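Local structure of N-acetyltransferase (Escherichia coli, 6GTQ) at residues A[5-10]-A[108-113]; A[19-24]-A[33-38]. The protein probably transfers an acetyl group from acetyl-coenzyme A to an amino group of its substrate. The protein carries 1 engineered substitution. All coordinates share one frame; numbering follows the deposited sequence.

Overall arrangement
Both contacts involve the N-terminal part of a GNAT fold. Contact 1 sets strand 8-11, outermost in the sheet of this chain, and the residues before it against the start of helix 110-129. Contact 2 folds a turn in the loop after that strand onto helix 28-36. Along the chain, contact 2 is nested within the loop closed by contact 1. Their centres lie 18 Å apart, and their nearest atoms are about 9 Å apart, so they do not touch. Contact 1 is nearer the probable acetyl-coenzyme A site. A glycerol lies about 6 Å from the Trp110 side chain. Another protein chain packs on contact 1, whereas none in the assembly touches contact 2.

Contact 1 (A[5-10]-A[108-113]); sequences DDLTIE and QGWGAT
Leu7 and Trp110 form the tight part of this contact. Leu7 CD1 lies 3.8 Å from Trp110 CZ2, on the six-membered part of the indole. The two side chains meet at a slant. Trp110 CG stands anti to its carbonyl carbon (chi1 -74°), which carries the indole from the first turn of the helix toward 5-10. Two residues on, within the strand, Ile9 CD1 makes a looser apolar touch with Thr113 CG2 at 4.2 Å. Thr113 turns this methyl to the strand and its hydroxyl back to its own helix. There Thr113 OG1 donates to Gly109 O at 3.0 Å. The backbone N of Thr113 reaches the same oxygen at 3.3 Å from the opposite face of the carbonyl plane. Gly109 is the N-cap residue. With Gly111 it matches the Gly-X-Gly end of the GNAT coenzyme A signature, so this helix start probably lies by the cofactor pyrophosphate.

The solvent side is looser. The exposed Asp5 brings OD2 to the indole edge, 3.9 Å from Trp110 CZ2. Its carboxylate plane stands 87° from the ring. No hydrogen bond links the two segments. A basic side chain of another protein chain makes a cation-pi contact with Trp110. Within the fold, Leu52 of strand 48-53 touches Leu7, Ile9 and Trp110, and further along helix 110-129 Leu114 and His117 touch Ile9.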
loop_
_atom_site.group_PDB
_atom_site.type_symbol
_atom_site.label_atom_id
_atom_site.label_comp_id
_atom_site.label_asym_id
_atom_site.label_seq_id
_atom_site.Cartn_x
_atom_site.Cartn_y
_atom_site.Cartn_z
ATOM N N ASP A 5 -11.499 19.118 -4.251
ATOM C CA ASP A 5 -11.023 18.233 -5.313
ATOM C C ASP A 5 -12.118 17.254 -5.783
ATOM O O ASP A 5 -12.983 16.863 -4.989
ATOM C CB ASP A 5 -9.758 17.466 -4.862
ATOM C CG ASP A 5 -8.669 17.341 -5.920
ATOM O OD1 ASP A 5 -8.981 16.891 -7.048
ATOM O OD2 ASP A 5 -7.503 17.676 -5.613
ATOM N N ASP A 6 -12.056 16.851 -7.075
ATOM C CA ASP A 6 -12.997 15.925 -7.726
ATOM C C ASP A 6 -12.678 14.435 -7.438
ATOM O O ASP A 6 -13.567 13.600 -7.541
ATOM C CB ASP A 6 -13.027 16.200 -9.250
ATOM C CG ASP A 6 -14.226 15.673 -10.033
ATOM O OD1 ASP A 6 -15.362 15.735 -9.504
ATOM O OD2 ASP A 6 -14.033 15.235 -11.190
ATOM N N LEU A 7 -11.423 14.118 -7.061
ATOM C CA LEU A 7 -10.951 12.757 -6.791
ATOM C C LEU A 7 -11.358 12.165 -5.436
ATOM O O LEU A 7 -11.430 12.890 -4.442
ATOM C CB LEU A 7 -9.422 12.684 -6.940
ATOM C CG LEU A 7 -8.862 12.844 -8.353
ATOM C CD1 LEU A 7 -7.538 13.553 -8.321
ATOM C CD2 LEU A 7 -8.728 11.499 -9.055
ATOM N N THR A 8 -11.600 10.828 -5.405
ATOM C CA THR A 8 -11.927 10.044 -4.197
ATOM C C THR A 8 -11.172 8.707 -4.169
ATOM O O THR A 8 -10.831 8.177 -5.227
ATOM C CB THR A 8 -13.440 9.766 -4.049
ATOM O OG1 THR A 8 -13.929 9.093 -5.205
ATOM C CG2 THR A 8 -14.259 11.013 -3.757
ATOM N N ILE A 9 -10.919 8.161 -2.956
ATOM C CA ILE A 9 -10.306 6.837 -2.766
ATOM C C ILE A 9 -11.368 5.932 -2.159
ATOM O O ILE A 9 -11.911 6.235 -1.095
ATOM C CB ILE A 9 -8.985 6.787 -1.950
ATOM C CG1 ILE A 9 -7.981 7.865 -2.397
ATOM C CG2 ILE A 9 -8.368 5.378 -2.037
ATOM C CD1 ILE A 9 -6.959 8.271 -1.326
ATOM N N GLU A 10 -11.680 4.841 -2.852
ATOM C CA GLU A 10 -12.682 3.880 -2.418
ATOM C C GLU A 10 -12.278 2.466 -2.808
ATOM O O GLU A 10 -11.540 2.280 -3.771
ATOM C CB GLU A 10 -14.071 4.237 -2.997
ATOM C CG GLU A 10 -14.143 4.251 -4.521
ATOM C CD GLU A 10 -15.504 4.464 -5.157
ATOM O OE1 GLU A 10 -15.864 3.674 -6.061
ATOM O OE2 GLU A 10 -16.201 5.430 -4.769
ATOM N N GLN A 108 1.883 15.406 -7.807
ATOM C CA GLN A 108 0.935 15.982 -6.850
ATOM C C GLN A 108 0.868 15.236 -5.505
ATOM O O GLN A 108 0.101 15.629 -4.625
ATOM C CB GLN A 108 -0.460 16.115 -7.483
ATOM C CG GLN A 108 -0.539 17.190 -8.566
ATOM C CD GLN A 108 -1.511 16.852 -9.670
ATOM O OE1 GLN A 108 -2.719 16.676 -9.449
ATOM N NE2 GLN A 108 -1.002 16.776 -10.895
ATOM N N GLY A 109 1.682 14.197 -5.350
ATOM C CA GLY A 109 1.755 13.417 -4.120
ATOM C C GLY A 109 0.638 12.418 -3.893
ATOM O O GLY A 109 0.372 12.063 -2.740
ATOM N N TRP A 110 -0.016 11.939 -4.981
ATOM C CA TRP A 110 -1.119 10.971 -4.903
ATOM C C TRP A 110 -0.687 9.573 -4.486
ATOM O O TRP A 110 -1.476 8.872 -3.847
ATOM C CB TRP A 110 -1.944 10.937 -6.196
ATOM C CG TRP A 110 -2.816 12.150 -6.310
ATOM C CD1 TRP A 110 -2.595 13.246 -7.090
ATOM C CD2 TRP A 110 -3.953 12.463 -5.490
ATOM N NE1 TRP A 110 -3.556 14.201 -6.848
ATOM C CE2 TRP A 110 -4.395 13.751 -5.861
ATOM C CE3 TRP A 110 -4.644 11.775 -4.477
ATOM C CZ2 TRP A 110 -5.509 14.358 -5.269
ATOM C CZ3 TRP A 110 -5.745 12.376 -3.889
ATOM C CH2 TRP A 110 -6.165 13.654 -4.281
ATOM N N GLY A 111 0.550 9.192 -4.807
ATOM C CA GLY A 111 1.119 7.905 -4.418
ATOM C C GLY A 111 1.213 7.778 -2.907
ATOM O O GLY A 111 0.778 6.776 -2.337
ATOM N N ALA A 112 1.746 8.826 -2.253
ATOM C CA ALA A 112 1.877 8.935 -0.800
ATOM C C ALA A 112 0.496 8.975 -0.112
ATOM O O ALA A 112 0.334 8.346 0.931
ATOM C CB ALA A 112 2.695 10.166 -0.438
ATOM N N THR A 113 -0.500 9.677 -0.709
ATOM C CA THR A 113 -1.873 9.765 -0.176
ATOM C C THR A 113 -2.549 8.376 -0.198
ATOM O O THR A 113 -3.295 8.044 0.725
ATOM C CB THR A 113 -2.667 10.880 -0.885
ATOM O OG1 THR A 113 -1.937 12.102 -0.778
ATOM C CG2 THR A 113 -4.067 11.088 -0.296
#

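Contact 2 (A[19-24]-A[33-38])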
loop_
_atom_site.group_PDB
_atom_site.type_symbol
_atom_site.label_atom_id
_atom_site.label_comp_id
_atom_site.label_asym_id
_atom_site.label_seq_id
_atom_site.Cartn_x
_atom_site.Cartn_y
_atom_site.Cartn_z
ATOM N N ASP A 19 -13.911 3.159 -15.779
ATOM C CA ASP A 19 -13.209 3.547 -17.000
ATOM C C ASP A 19 -11.719 3.331 -16.734
ATOM O O ASP A 19 -11.078 4.119 -16.036
ATOM C CB ASP A 19 -13.548 4.978 -17.443
ATOM C CG ASP A 19 -13.083 5.280 -18.854
ATOM O OD1 ASP A 19 -13.509 4.556 -19.792
ATOM O OD2 ASP A 19 -12.300 6.237 -19.026
ATOM N N LEU A 20 -11.188 2.209 -17.228
ATOM C CA LEU A 20 -9.778 1.857 -17.020
ATOM C C LEU A 20 -8.851 1.835 -18.248
ATOM O O LEU A 20 -7.658 2.106 -18.125
ATOM C CB LEU A 20 -9.683 0.501 -16.309
ATOM C CG LEU A 20 -10.225 0.386 -14.882
ATOM C CD1 LEU A 20 -11.415 1.307 -14.670
ATOM C CD2 LEU A 20 -10.606 -1.054 -14.583
ATOM N N GLN A 21 -9.392 1.512 -19.420
ATOM C CA GLN A 21 -8.593 1.448 -20.652
ATOM C C GLN A 21 -7.602 2.600 -20.868
ATOM O O GLN A 21 -6.484 2.346 -21.320
ATOM C CB GLN A 21 -9.492 1.293 -21.892
ATOM C CG GLN A 21 -10.139 -0.100 -22.041
ATOM C CD GLN A 21 -9.181 -1.283 -22.086
ATOM O OE1 GLN A 21 -9.442 -2.342 -21.500
ATOM N NE2 GLN A 21 -8.060 -1.142 -22.784
ATOM N N ARG A 22 -8.000 3.845 -20.546
ATOM C CA ARG A 22 -7.161 5.032 -20.725
ATOM C C ARG A 22 -5.978 5.145 -19.745
ATOM O O ARG A 22 -5.021 5.854 -20.061
ATOM C CB ARG A 22 -8.022 6.303 -20.678
ATOM N N PHE A 23 -6.039 4.462 -18.573
ATOM C CA PHE A 23 -5.014 4.498 -17.518
ATOM C C PHE A 23 -3.594 4.224 -18.025
ATOM O O PHE A 23 -3.381 3.269 -18.776
ATOM C CB PHE A 23 -5.375 3.552 -16.350
ATOM C CG PHE A 23 -4.424 3.579 -15.164
ATOM C CD1 PHE A 23 -4.612 4.476 -14.120
ATOM C CD2 PHE A 23 -3.364 2.681 -15.079
ATOM C CE1 PHE A 23 -3.734 4.503 -13.036
ATOM C CE2 PHE A 23 -2.485 2.714 -13.994
ATOM C CZ PHE A 23 -2.681 3.620 -12.978
ATOM N N ASP A 24 -2.636 5.082 -17.605
ATOM C CA ASP A 24 -1.215 5.012 -17.944
ATOM C C ASP A 24 -0.342 5.546 -16.820
ATOM O O ASP A 24 -0.333 6.744 -16.565
ATOM C CB ASP A 24 -0.894 5.676 -19.307
ATOM C CG ASP A 24 0.493 5.379 -19.883
ATOM O OD1 ASP A 24 1.259 4.613 -19.247
ATOM O OD2 ASP A 24 0.811 5.910 -20.970
ATOM N N PHE A 33 -2.263 -5.200 -15.490
ATOM C CA PHE A 33 -2.869 -5.792 -14.306
ATOM C C PHE A 33 -4.233 -5.146 -14.046
ATOM O O PHE A 33 -5.194 -5.854 -13.753
ATOM C CB PHE A 33 -1.963 -5.719 -13.063
ATOM C CG PHE A 33 -2.607 -6.389 -11.869
ATOM C CD1 PHE A 33 -2.660 -7.775 -11.773
ATOM C CD2 PHE A 33 -3.233 -5.634 -10.881
ATOM C CE1 PHE A 33 -3.313 -8.395 -10.706
ATOM C CE2 PHE A 33 -3.881 -6.256 -9.812
ATOM C CZ PHE A 33 -3.911 -7.632 -9.730
ATOM N N LEU A 34 -4.322 -3.817 -14.192
ATOM C CA LEU A 34 -5.556 -3.079 -13.960
ATOM C C LEU A 34 -6.648 -3.395 -14.984
ATOM O O LEU A 34 -7.807 -3.583 -14.601
ATOM C CB LEU A 34 -5.277 -1.562 -13.910
ATOM C CG LEU A 34 -6.492 -0.657 -13.679
ATOM C CD1 LEU A 34 -6.932 -0.653 -12.221
ATOM C CD2 LEU A 34 -6.248 0.729 -14.182
ATOM N N THR A 35 -6.290 -3.443 -16.272
ATOM C CA THR A 35 -7.270 -3.626 -17.344
ATOM C C THR A 35 -7.630 -5.097 -17.658
ATOM O O THR A 35 -8.565 -5.309 -18.434
ATOM C CB THR A 35 -6.821 -2.865 -18.609
ATOM O OG1 THR A 35 -5.454 -3.172 -18.890
ATOM C CG2 THR A 35 -6.991 -1.352 -18.471
ATOM N N THR A 36 -6.936 -6.101 -17.067
ATOM C CA THR A 36 -7.240 -7.518 -17.354
ATOM C C THR A 36 -7.323 -8.444 -16.114
ATOM O O THR A 36 -7.899 -9.530 -16.225
ATOM C CB THR A 36 -6.251 -8.132 -18.404
ATOM O OG1 THR A 36 -4.911 -8.122 -17.914
ATOM C CG2 THR A 36 -6.309 -7.463 -19.774
ATOM N N HIS A 37 -6.746 -8.048 -14.954
ATOM C CA HIS A 37 -6.705 -8.945 -13.784
ATOM C C HIS A 37 -7.237 -8.391 -12.463
ATOM O O HIS A 37 -7.741 -9.186 -11.667
ATOM C CB HIS A 37 -5.273 -9.484 -13.564
ATOM C CG HIS A 37 -4.824 -10.426 -14.638
ATOM N ND1 HIS A 37 -5.327 -11.716 -14.726
ATOM C CD2 HIS A 37 -3.973 -10.221 -15.670
ATOM C CE1 HIS A 37 -4.760 -12.253 -15.795
ATOM N NE2 HIS A 37 -3.937 -11.392 -16.395
ATOM N N LEU A 38 -7.108 -7.076 -12.211
ATOM C CA LEU A 38 -7.517 -6.429 -10.955
ATOM C C LEU A 38 -8.961 -6.718 -10.524
ATOM O O LEU A 38 -9.170 -7.141 -9.383
ATOM C CB LEU A 38 -7.261 -4.903 -10.988
ATOM C CG LEU A 38 -7.658 -4.124 -9.722
ATOM C CD1 LEU A 38 -6.601 -3.145 -9.324
ATOM C CD2 LEU A 38 -8.970 -3.405 -9.907
#
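Leu20 and Leu34 join a type I beta turn, Leu20 to Phe23, to helix 28-36 in this GNAT fold. The turn is closed by Phe23 N donating to Leu20 O at 2.9 Å. Leu34, Leu20 and Thr35 bury the most surface here. Leu34 reaches between two residues of the turn. Its CG is anti to the backbone N (chi1 180°), and this sends the branched end outward from the helix. Leu34 CD2 sits over one face of the Phe23 ring, 3.5 Å from Phe23 CG. The methyl lies near the root of the ring, close to Phe23 CB as well. The Leu20 side chain crosses Leu34 at about a right angle, with Leu20 CB 4.0 Å from Leu34 CD2. Leu20 CD2 reaches the backbone oxygen of Leu34, at 3.8 Å from Leu34 O.

Thr35 is split between two tasks. Its hydroxyl bonds to Asn31 O, one turn back in the helix. Its methyl, CG2, faces the turn and packs 3.5 Å from Leu20 O. Tyr64 of strand 61-74 also touches Leu34, and Val61 of the same strand touches Leu20, so the sheet lies next to this pair. At the exposed end, Gln21 starts away from the helix, but its chain bends at chi2 (-57°). This brings Gln21 OE1 back to 3.9 Å from Thr35 CB.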